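Local coordinates for protein alpha-1,6-mannanase (Bacteroides thetaiotaomicron, PDB 4V1S) that probably hydrolyses internal alpha-1,6-mannosidic linkages of mannans as a family GH76 glycoside hydrolase of a gut symbiont, at residues P119-I124 against F189-V194. Sequence-based numbering, arbitrary orientation.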
ATOM      1  N   PRO A 119       8.896 -17.462  11.687  1.00 12.50           N
ATOM      2  CA  PRO A 119       7.831 -18.138  12.471  1.00 12.94           C
ATOM      3  C   PRO A 119       7.897 -17.866  13.966  1.00 14.24           C
ATOM      4  O   PRO A 119       6.948 -18.129  14.661  1.00 15.72           O
ATOM      5  CB  PRO A 119       8.093 -19.612  12.226  1.00 17.31           C
ATOM      6  CG  PRO A 119       9.549 -19.687  11.929  1.00 18.24           C
ATOM      7  CD  PRO A 119       9.891 -18.419  11.192  1.00 15.13           C
ATOM      8  N   ASN A 120       9.017 -17.343  14.450  1.00 12.70           N
ATOM      9  CA  ASN A 120       9.179 -17.083  15.893  1.00 14.45           C
ATOM     10  C   ASN A 120      10.492 -16.392  16.151  1.00 13.24           C
ATOM     11  O   ASN A 120      11.545 -17.062  16.282  1.00 14.07           O
ATOM     12  CB  ASN A 120       9.129 -18.353  16.781  1.00 14.34           C
ATOM     13  CG  ASN A 120       9.401 -18.013  18.251  1.00 17.27           C
ATOM     14  OD1 ASN A 120       9.357 -16.827  18.628  1.00 16.90           O
ATOM     15  ND2 ASN A 120       9.690 -18.995  19.063  1.00 16.88           N
ATOM     16  N   TYR A 121      10.428 -15.073  16.313  1.00 15.27           N
ATOM     17  CA  TYR A 121      11.575 -14.351  16.809  1.00 15.05           C
ATOM     18  C   TYR A 121      11.127 -13.653  18.076  1.00 14.75           C
ATOM     19  O   TYR A 121      10.127 -12.911  18.078  1.00 18.21           O
ATOM     20  CB  TYR A 121      12.159 -13.392  15.784  1.00 15.07           C
ATOM     21  CG  TYR A 121      13.219 -12.482  16.345  1.00 13.70           C
ATOM     22  CD1 TYR A 121      14.423 -12.990  16.886  1.00 15.75           C
ATOM     23  CD2 TYR A 121      13.011 -11.115  16.441  1.00 11.79           C
ATOM     24  CE1 TYR A 121      15.401 -12.146  17.393  1.00 18.62           C
ATOM     25  CE2 TYR A 121      13.999 -10.266  16.963  1.00 15.04           C
ATOM     26  CZ  TYR A 121      15.167 -10.797  17.475  1.00 14.88           C
ATOM     27  OH  TYR A 121      16.165  -9.990  18.009  1.00 19.13           O
ATOM     28  N   LYS A 122      11.863 -13.941  19.166  1.00 15.87           N
ATOM     29  CA  LYS A 122      11.532 -13.390  20.474  1.00 20.45           C
ATOM     30  C   LYS A 122      10.038 -13.502  20.818  1.00 15.06           C
ATOM     31  O   LYS A 122       9.454 -12.589  21.397  1.00 19.41           O
ATOM     32  CB  LYS A 122      12.076 -11.941  20.614  1.00 22.33           C
ATOM     33  CG  LYS A 122      13.537 -11.881  21.064  1.00 25.89           C
ATOM     34  CD  LYS A 122      14.103 -10.480  21.283  1.00 32.10           C
ATOM     35  CE  LYS A 122      15.482 -10.621  21.968  1.00 33.66           C
ATOM     36  NZ  LYS A 122      16.397  -9.437  22.051  1.00 24.44           N
ATOM     37  N   GLY A 123       9.421 -14.642  20.468  1.00 13.96           N
ATOM     38  CA  GLY A 123       8.083 -14.988  20.893  1.00 16.50           C
ATOM     39  C   GLY A 123       6.932 -14.756  19.937  1.00 15.89           C
ATOM     40  O   GLY A 123       5.762 -15.067  20.271  1.00 18.77           O
ATOM     41  N   ILE A 124       7.223 -14.177  18.771  1.00 15.32           N
ATOM     42  CA  ILE A 124       6.170 -13.817  17.862  1.00 14.97           C
ATOM     43  C   ILE A 124       6.633 -13.939  16.400  1.00 10.91           C
ATOM     44  O   ILE A 124       7.780 -13.654  16.045  1.00 12.95           O
ATOM     45  CB  ILE A 124       5.571 -12.407  18.145  1.00 14.75           C
ATOM     46  CG1 ILE A 124       4.217 -12.270  17.397  1.00 15.63           C
ATOM     47  CG2 ILE A 124       6.602 -11.318  17.852  1.00 16.45           C
ATOM     48  CD1 ILE A 124       3.444 -11.002  17.739  1.00 16.31           C
ATOM     49  N   PHE A 189       7.488   2.301  14.783  1.00 11.43           N
ATOM     50  CA  PHE A 189       7.896   2.004  13.436  1.00 12.70           C
ATOM     51  C   PHE A 189       8.414   0.589  13.283  1.00 11.98           C
ATOM     52  O   PHE A 189       8.032  -0.096  12.353  1.00 16.76           O
ATOM     53  CB  PHE A 189       9.000   2.985  13.027  1.00 12.58           C
ATOM     54  CG  PHE A 189       9.435   2.877  11.588  1.00 15.82           C
ATOM     55  CD1 PHE A 189       8.502   2.923  10.556  1.00 19.04           C
ATOM     56  CD2 PHE A 189      10.778   2.659  11.270  1.00 19.77           C
ATOM     57  CE1 PHE A 189       8.903   2.792   9.242  1.00 22.63           C
ATOM     58  CE2 PHE A 189      11.189   2.547   9.941  1.00 21.99           C
ATOM     59  CZ  PHE A 189      10.247   2.601   8.928  1.00 23.46           C
ATOM     60  N   GLN A 190       9.314   0.191  14.194  1.00 11.49           N
ATOM     61  CA  GLN A 190      10.033  -1.051  14.028  1.00 12.97           C
ATOM     62  C   GLN A 190      10.354  -1.775  15.346  1.00 12.71           C
ATOM     63  O   GLN A 190      10.244  -1.207  16.453  1.00 14.53           O
ATOM     64  CB  GLN A 190      11.282  -0.830  13.253  1.00 13.66           C
ATOM     65  CG  GLN A 190      12.367  -0.129  14.028  1.00 15.05           C
ATOM     66  CD  GLN A 190      13.579   0.142  13.157  1.00 19.87           C
ATOM     67  OE1 GLN A 190      14.190  -0.771  12.572  1.00 24.42           O
ATOM     68  NE2 GLN A 190      13.925   1.395  13.058  1.00 21.80           N
ATOM     69  N   GLU A 191      10.696  -3.043  15.200  1.00 14.33           N
ATOM     70  CA  GLU A 191      10.829  -3.962  16.336  1.00 13.42           C
ATOM     71  C   GLU A 191      12.182  -3.770  17.007  1.00 16.12           C
ATOM     72  O   GLU A 191      12.299  -3.881  18.238  1.00 18.22           O
ATOM     73  CB  GLU A 191      10.675  -5.404  15.861  1.00 15.14           C
ATOM     74  CG  GLU A 191      10.792  -6.443  16.965  1.00 13.76           C
ATOM     75  CD  GLU A 191      10.649  -7.853  16.417  1.00 15.04           C
ATOM     76  OE1 GLU A 191      11.241  -8.154  15.326  1.00 16.17           O
ATOM     77  OE2 GLU A 191       9.963  -8.653  17.086  1.00 14.84           O
ATOM     78  N   THR A 192      13.193  -3.469  16.183  1.00 15.92           N
ATOM     79  CA  THR A 192      14.572  -3.336  16.644  1.00 17.51           C
ATOM     80  C   THR A 192      15.142  -1.990  16.186  1.00 16.57           C
ATOM     81  O   THR A 192      15.693  -1.868  15.101  1.00 20.91           O
ATOM     82  CB  THR A 192      15.444  -4.513  16.115  1.00 16.20           C
ATOM     83  OG1 THR A 192      14.813  -5.764  16.426  1.00 18.78           O
ATOM     84  CG2 THR A 192      16.826  -4.471  16.745  1.00 20.62           C
ATOM     85  N   PHE A 193      14.980  -0.965  17.015  1.00 20.79           N
ATOM     86  CA  PHE A 193      15.494   0.357  16.667  1.00 20.61           C
ATOM     87  C   PHE A 193      17.007   0.341  16.761  1.00 22.95           C
ATOM     88  O   PHE A 193      17.568  -0.154  17.736  1.00 24.96           O
ATOM     89  CB  PHE A 193      14.928   1.444  17.574  1.00 22.39           C
ATOM     90  CG  PHE A 193      13.519   1.852  17.232  1.00 20.37           C
ATOM     91  CD1 PHE A 193      13.264   2.743  16.199  1.00 24.67           C
ATOM     92  CD2 PHE A 193      12.441   1.335  17.944  1.00 19.08           C
ATOM     93  CE1 PHE A 193      11.967   3.122  15.882  1.00 22.45           C
ATOM     94  CE2 PHE A 193      11.148   1.719  17.635  1.00 21.50           C
ATOM     95  CZ  PHE A 193      10.912   2.624  16.589  1.00 17.75           C
ATOM     96  N   VAL A 194      17.664   0.869  15.737  1.00 25.68           N
ATOM     97  CA  VAL A 194      19.113   1.007  15.779  1.00 28.63           C
ATOM     98  C   VAL A 194      19.463   2.474  15.537  1.00 31.45           C
ATOM     99  O   VAL A 194      19.667   3.227  16.493  1.00 39.10           O
ATOM    100  CB  VAL A 194      19.819   0.055  14.799  1.00 31.17           C
ATOM    101  CG1 VAL A 194      21.334   0.271  14.836  1.00 37.38           C
ATOM    102  CG2 VAL A 194      19.488  -1.379  15.154  1.00 34.09           C
TER
HETATM  103  O   HOH W   1      16.638  -7.782  16.861  1.00 48.61           O
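A beta hairpin with a two-residue loop, strands 117-121 and 124-127, meets the loop before strand 199-201 through Tyr121 and Glu191, at the surface above the helices of this GH76 fold. Its type I' turn is closed by Tyr121 N to Ile124 O (3.0 Å) and Ile124 N to Tyr121 O (3.2 Å). An Asx motif braces it: Gly123 N gives a bent bond to Asn120 OD1 (2.9 Å), lying in the carbonyl plane. From the facing loop, Glu191 reaches across extended, with CG anti to its backbone N (chi1 -180°) and CD anti to CA (chi2 -179°). Glu191 OE1 comes up at the edge of the Tyr121 ring, 3.6 Å from Tyr121 CD2, and the carboxylate stands nearly upright to the ring, the planes 81° apart. Glu191 OE2 lies 4.4 Å from Ile124 CG2. Arg140 forms a salt bridge with Glu191 OE1 and also donates to Ile124 O, tying both segments together. At the far end of the ring, one water is held by Tyr121 OH (2.5 Å) and donates to Thr192 OG1 (2.8 Å). With an alanine in place of Glu191, Arg140 would probably lose this charge partner and a gap would open beside the tyrosine edge. With no direct hydrogen bond between the segments, the polar links described here pass through Arg140 and a water, while the carboxylate oxygen probably gains some attraction from the slightly positive C-H rim of the ring.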